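Local structure of Hth-type dhaklm operon transcriptional activator DHAS (Lactococcus lactis, 2IU5) at residues L25-A30 and N96-Q101; K102-D107 and I156-I161. The protein activates transcription of the dhaKLM operon, in complex with DhaQ and in response to dihydroxyacetone, by binding an inverted repeat that partly overlaps the -35 promoter sequence. The protein carries 1 engineered substitution. One frame throughout, in Å; residues are numbered along the deposited sequence.

Contact 1 (L25-A30 and N96-Q101); sequences LMQSNA and NQIFYQ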
loop_
_atom_site.group_PDB
_atom_site.type_symbol
_atom_site.label_atom_id
_atom_site.label_comp_id
_atom_site.label_asym_id
_atom_site.label_seq_id
_atom_site.Cartn_x
_atom_site.Cartn_y
_atom_site.Cartn_z
ATOM N N LEU A 25 -25.190 -4.153 15.011
ATOM C CA LEU A 25 -25.024 -3.108 16.028
ATOM C C LEU A 25 -23.895 -2.133 15.679
ATOM O O LEU A 25 -23.982 -0.945 15.982
ATOM C CB LEU A 25 -24.799 -3.765 17.388
ATOM C CG LEU A 25 -26.041 -4.501 17.905
ATOM C CD1 LEU A 25 -25.662 -5.568 18.911
ATOM C CD2 LEU A 25 -27.068 -3.555 18.517
ATOM N N MET A 26 -22.836 -2.635 15.036
ATOM C CA MET A 26 -21.695 -1.770 14.650
ATOM C C MET A 26 -22.057 -0.763 13.561
ATOM O O MET A 26 -21.340 0.195 13.319
ATOM C CB MET A 26 -20.502 -2.619 14.180
ATOM C CG MET A 26 -19.791 -3.364 15.289
ATOM S SD MET A 26 -18.679 -2.256 16.175
ATOM C CE MET A 26 -17.209 -2.253 15.129
ATOM N N GLN A 27 -23.181 -0.968 12.887
ATOM C CA GLN A 27 -23.620 0.037 11.933
ATOM C C GLN A 27 -23.998 1.341 12.633
ATOM O O GLN A 27 -23.831 2.428 12.066
ATOM C CB GLN A 27 -24.787 -0.524 11.110
ATOM C CG GLN A 27 -25.460 0.450 10.158
ATOM C CD GLN A 27 -24.617 0.732 8.940
ATOM O OE1 GLN A 27 -23.812 -0.100 8.522
ATOM N NE2 GLN A 27 -24.791 1.905 8.361
ATOM N N SER A 28 -24.514 1.235 13.854
ATOM C CA SER A 28 -25.207 2.382 14.442
ATOM C C SER A 28 -24.801 2.684 15.876
ATOM O O SER A 28 -25.353 3.610 16.477
ATOM C CB SER A 28 -26.731 2.165 14.364
ATOM O OG SER A 28 -27.076 0.975 15.074
ATOM N N ASN A 29 -23.858 1.906 16.408
ATOM C CA ASN A 29 -23.352 2.120 17.770
ATOM C C ASN A 29 -21.828 2.121 17.767
ATOM O O ASN A 29 -21.218 1.428 16.950
ATOM C CB ASN A 29 -23.843 1.000 18.686
ATOM C CG ASN A 29 -25.356 0.959 18.815
ATOM O OD1 ASN A 29 -25.930 1.680 19.646
ATOM N ND2 ASN A 29 -26.013 0.127 18.006
ATOM N N ALA A 30 -21.223 2.893 18.672
ATOM C CA ALA A 30 -19.766 2.829 18.828
ATOM C C ALA A 30 -19.379 1.449 19.346
ATOM O O ALA A 30 -20.081 0.865 20.172
ATOM C CB ALA A 30 -19.308 3.890 19.799
ATOM N N ASN A 96 -20.474 -3.096 4.811
ATOM C CA ASN A 96 -19.946 -3.002 6.160
ATOM C C ASN A 96 -18.936 -1.876 6.297
ATOM O O ASN A 96 -17.992 -1.984 7.094
ATOM C CB ASN A 96 -19.314 -4.326 6.574
ATOM C CG ASN A 96 -20.330 -5.416 6.722
ATOM O OD1 ASN A 96 -21.054 -5.486 7.717
ATOM N ND2 ASN A 96 -20.405 -6.283 5.729
ATOM N N GLN A 97 -19.130 -0.808 5.526
ATOM C CA GLN A 97 -18.152 0.268 5.500
ATOM C C GLN A 97 -18.017 0.933 6.877
ATOM O O GLN A 97 -16.910 1.278 7.309
ATOM C CB GLN A 97 -18.563 1.301 4.469
ATOM C CG GLN A 97 -17.727 2.530 4.425
ATOM C CD GLN A 97 -18.595 3.643 3.931
ATOM O OE1 GLN A 97 -19.296 4.293 4.712
ATOM N NE2 GLN A 97 -18.565 3.868 2.624
ATOM N N ILE A 98 -19.127 1.117 7.584
ATOM C CA ILE A 98 -19.043 1.814 8.855
ATOM C C ILE A 98 -18.307 0.936 9.865
ATOM O O ILE A 98 -17.464 1.416 10.624
ATOM C CB ILE A 98 -20.412 2.209 9.387
ATOM C CG1 ILE A 98 -20.976 3.306 8.500
ATOM C CG2 ILE A 98 -20.329 2.606 10.866
ATOM C CD1 ILE A 98 -22.328 3.786 8.885
ATOM N N PHE A 99 -18.618 -0.353 9.881
ATOM C CA PHE A 99 -17.927 -1.335 10.716
ATOM C C PHE A 99 -16.431 -1.216 10.482
ATOM O O PHE A 99 -15.663 -1.106 11.450
ATOM C CB PHE A 99 -18.439 -2.727 10.318
ATOM C CG PHE A 99 -17.811 -3.903 11.031
ATOM C CD1 PHE A 99 -18.267 -4.344 12.262
ATOM C CD2 PHE A 99 -16.756 -4.581 10.449
ATOM C CE1 PHE A 99 -17.675 -5.436 12.890
ATOM C CE2 PHE A 99 -16.167 -5.665 11.076
ATOM C CZ PHE A 99 -16.626 -6.093 12.299
ATOM N N TYR A 100 -16.016 -1.247 9.208
ATOM C CA TYR A 100 -14.576 -1.239 8.918
ATOM C C TYR A 100 -13.923 0.105 9.184
ATOM O O TYR A 100 -12.766 0.151 9.626
ATOM C CB TYR A 100 -14.202 -1.863 7.551
ATOM C CG TYR A 100 -14.323 -3.354 7.683
ATOM C CD1 TYR A 100 -13.345 -4.076 8.381
ATOM C CD2 TYR A 100 -15.392 -4.046 7.145
ATOM C CE1 TYR A 100 -13.421 -5.444 8.539
ATOM C CE2 TYR A 100 -15.478 -5.442 7.297
ATOM C CZ TYR A 100 -14.482 -6.120 7.995
ATOM O OH TYR A 100 -14.545 -7.478 8.162
ATOM N N GLN A 101 -14.619 1.209 8.932
ATOM C CA GLN A 101 -14.117 2.513 9.362
ATOM C C GLN A 101 -13.797 2.478 10.859
ATOM O O GLN A 101 -12.737 2.963 11.296
ATOM C CB GLN A 101 -15.172 3.602 9.180
ATOM C CG GLN A 101 -15.464 3.988 7.773
ATOM C CD GLN A 101 -16.475 5.112 7.710
ATOM O OE1 GLN A 101 -17.155 5.415 8.703
ATOM N NE2 GLN A 101 -16.583 5.742 6.544
HETATM O O HOH W 1 -21.149 -1.247 8.876
#

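Contact 2 (K102-D107 and I156-I161); sequences KIFVID and ITRESI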
loop_
_atom_site.group_PDB
_atom_site.type_symbol
_atom_site.label_atom_id
_atom_site.label_comp_id
_atom_site.label_asym_id
_atom_site.label_seq_id
_atom_site.Cartn_x
_atom_site.Cartn_y
_atom_site.Cartn_z
ATOM N N LYS A 102 -14.713 1.904 11.638
ATOM C CA LYS A 102 -14.484 1.792 13.070
ATOM C C LYS A 102 -13.299 0.934 13.432
ATOM O O LYS A 102 -12.544 1.276 14.335
ATOM C CB LYS A 102 -15.742 1.351 13.805
ATOM C CG LYS A 102 -16.809 2.413 13.769
ATOM C CD LYS A 102 -18.124 1.900 14.334
ATOM C CE LYS A 102 -19.158 3.001 14.256
ATOM N NZ LYS A 102 -20.556 2.546 14.524
ATOM N N ILE A 103 -13.132 -0.173 12.730
ATOM C CA ILE A 103 -12.022 -1.078 13.010
ATOM C C ILE A 103 -10.681 -0.424 12.684
ATOM O O ILE A 103 -9.703 -0.615 13.420
ATOM C CB ILE A 103 -12.147 -2.362 12.219
ATOM C CG1 ILE A 103 -13.418 -3.126 12.617
ATOM C CG2 ILE A 103 -10.894 -3.220 12.411
ATOM C CD1 ILE A 103 -13.549 -3.382 14.090
ATOM N N PHE A 104 -10.604 0.344 11.604
ATOM C CA PHE A 104 -9.349 1.021 11.304
ATOM C C PHE A 104 -8.974 1.992 12.419
ATOM O O PHE A 104 -7.788 2.258 12.621
ATOM C CB PHE A 104 -9.380 1.741 9.955
ATOM C CG PHE A 104 -9.181 0.834 8.790
ATOM C CD1 PHE A 104 -7.990 0.140 8.633
ATOM C CD2 PHE A 104 -10.183 0.663 7.845
ATOM C CE1 PHE A 104 -7.810 -0.712 7.536
ATOM C CE2 PHE A 104 -10.007 -0.185 6.750
ATOM C CZ PHE A 104 -8.810 -0.869 6.608
ATOM N N VAL A 105 -9.967 2.518 13.134
ATOM C CA VAL A 105 -9.717 3.378 14.303
ATOM C C VAL A 105 -9.301 2.589 15.549
ATOM O O VAL A 105 -8.337 2.968 16.228
ATOM C CB VAL A 105 -10.932 4.274 14.633
ATOM C CG1 VAL A 105 -10.712 5.000 15.967
ATOM C CG2 VAL A 105 -11.155 5.285 13.521
ATOM N N ILE A 106 -10.025 1.510 15.837
ATOM C CA ILE A 106 -9.859 0.712 17.055
ATOM C C ILE A 106 -8.630 -0.188 17.060
ATOM O O ILE A 106 -8.036 -0.423 18.114
ATOM C CB ILE A 106 -11.050 -0.219 17.301
ATOM C CG1 ILE A 106 -12.351 0.551 17.500
ATOM C CG2 ILE A 106 -10.786 -1.096 18.504
ATOM C CD1 ILE A 106 -13.557 -0.210 16.966
ATOM N N ASP A 107 -8.248 -0.698 15.893
ATOM C CA ASP A 107 -7.267 -1.785 15.832
ATOM C C ASP A 107 -6.128 -1.403 14.899
ATOM O O ASP A 107 -6.245 -1.494 13.681
ATOM C CB ASP A 107 -7.920 -3.096 15.397
ATOM C CG ASP A 107 -6.928 -4.255 15.289
ATOM O OD1 ASP A 107 -5.737 -4.069 15.627
ATOM O OD2 ASP A 107 -7.350 -5.357 14.862
ATOM N N ILE A 156 -6.084 1.532 -1.771
ATOM C CA ILE A 156 -7.228 2.183 -2.393
ATOM C C ILE A 156 -8.486 1.871 -1.584
ATOM O O ILE A 156 -9.291 2.766 -1.315
ATOM C CB ILE A 156 -7.415 1.696 -3.831
ATOM C CG1 ILE A 156 -6.294 2.244 -4.724
ATOM C CG2 ILE A 156 -8.797 2.073 -4.333
ATOM C CD1 ILE A 156 -6.375 3.712 -4.944
ATOM N N THR A 157 -8.655 0.617 -1.191
ATOM C CA THR A 157 -9.887 0.237 -0.490
ATOM C C THR A 157 -9.896 0.744 0.944
ATOM O O THR A 157 -10.927 1.207 1.430
ATOM C CB THR A 157 -10.159 -1.279 -0.548
ATOM O OG1 THR A 157 -9.072 -1.981 0.068
ATOM C CG2 THR A 157 -10.346 -1.727 -1.979
ATOM N N ARG A 158 -8.758 0.683 1.637
ATOM C CA ARG A 158 -8.672 1.338 2.941
ATOM C C ARG A 158 -9.060 2.811 2.874
ATOM O O ARG A 158 -9.856 3.288 3.684
ATOM C CB ARG A 158 -7.268 1.213 3.548
ATOM C CG ARG A 158 -7.133 1.992 4.866
ATOM C CD ARG A 158 -5.743 1.835 5.497
ATOM N NE ARG A 158 -5.528 2.699 6.658
ATOM C CZ ARG A 158 -5.195 3.987 6.600
ATOM N NH1 ARG A 158 -5.030 4.598 5.431
ATOM N NH2 ARG A 158 -5.025 4.672 7.728
ATOM N N GLU A 159 -8.508 3.546 1.920
ATOM C CA GLU A 159 -8.829 4.971 1.816
ATOM C C GLU A 159 -10.313 5.179 1.538
ATOM O O GLU A 159 -10.937 6.055 2.128
ATOM C CB GLU A 159 -7.984 5.648 0.741
ATOM C CG GLU A 159 -8.347 7.107 0.536
ATOM C CD GLU A 159 -7.540 7.744 -0.583
ATOM O OE1 GLU A 159 -7.169 7.011 -1.530
ATOM O OE2 GLU A 159 -7.284 8.966 -0.508
ATOM N N SER A 160 -10.883 4.380 0.646
ATOM C CA SER A 160 -12.297 4.526 0.298
ATOM C C SER A 160 -13.174 4.241 1.522
ATOM O O SER A 160 -14.158 4.941 1.782
ATOM C CB SER A 160 -12.628 3.516 -0.782
ATOM O OG SER A 160 -11.976 3.915 -1.971
ATOM N N ILE A 161 -12.815 3.218 2.275
ATOM C CA ILE A 161 -13.567 2.890 3.488
ATOM C C ILE A 161 -13.516 4.065 4.454
ATOM O O ILE A 161 -14.539 4.524 4.958
ATOM C CB ILE A 161 -12.990 1.637 4.153
ATOM C CG1 ILE A 161 -13.421 0.418 3.338
ATOM C CG2 ILE A 161 -13.528 1.489 5.573
ATOM C CD1 ILE A 161 -12.667 -0.842 3.635
#

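Contact 1 (L25-A30 and N96-Q101)
M26 and Q27 on helix 13-28 meet F99 and I98 on helix 97-106, and the packing is mostly apolar. M26 CB comes up to the edge of the F99 ring, 3.4 Å from F99 CD1 and near the ring plane. From there the chain climbs: it sets off with CG beside the backbone N (chi1 -72°) and bends again at both following torsions, which carries the terminal methyl well above the ring plane on the CD1-CE1 side, M26 CE lying 3.7 Å from F99 CD1. The sulfur stands obliquely to the ring, SD 5.5 Å from the F99 centroid and 59° off the normal, a Met-aromatic contact. Beyond M26, F22 of the same helix and L61, I64 and F65 of helix 57-73 also touch F99. Next to this pair, the side chains of Q27 and I98 cross at about a right angle, and I98 CG2 lies 3.6 Å from M26 O.

The polar link runs through a single water. It donates to Q27 OE1 at 2.9 Å and accepts from F99 N, an amide in the first turn of helix 97-106. N96, in the N-cap position, makes no capping bond with its side chain, so the water gives that early amide an acceptor.

With no direct hydrogen bond between them, the two segments are joined by van der Waals packing and one water: M26 and F99 fill the buried side, while the water ties an exposed glutamine to the start of a helix.

Contact 2 (K102-D107 and I156-I161)
Within the C-terminal helical domain, helix 97-106 leans on helix 139-163 through one aromatic ring, F104, set against R158 and I161. The aliphatic part of R158 lies over a face of the ring, displaced toward its rim: R158 CG stands 3.9 Å from the F104 centroid, 19° off the normal, a CH-pi contact, with F104 CZ its nearest ring atom at 3.7 Å. Extended from CG to NE, with CG anti to the backbone N (chi1 175°), the arginine climbs away from the face. Its guanidinium plane is turned 80° from the ring, and R158 CZ is 5.6 Å from the F104 centroid, at most a weak cation-pi attraction. A long, weak ion pair joins R158 NE to E111 OE1.

This is ordinary helix-bundle packing of the TetR-type C-terminal domain, where helix 139-163 also reaches the dimer partner, I156 packing on F144 of the second subunit. F110 and F114 of helix 110-132 make edge-to-face contacts with F104, forming an aromatic cluster. With an alanine here instead of F104, the R158 methylenes would probably lose the face they lie on and a gap would open beside F110 and F114. At the ring edge I161 closes in, its CG2 4.1 Å from F104 CE2, and the side chain of I161 packs against F114 as well.

How the contacts relate
Helix 97-106 serves both contacts: its first half faces helix 13-28 in contact 1, its second half faces helix 139-163 in contact 2, and the centres lie about 11 Å apart. K102, on the second half, reaches back so that NZ hydrogen-bonds both M26 O and N29 O, tying these two residues to helix 97-106. Both contacts are partly buried, contact 2 centred about 12 Å from the chain's centre and contact 1 about 15 Å. Contact 1 grades from buried M26 and F99 to exposed Q27; contact 2 has buried I161 beside partly exposed F104 and R158. Contact 1 spans the DNA-binding and C-terminal parts, with a methionine CB at a ring edge, whereas contact 2 stays within the C-terminal part, using methylenes over a ring face.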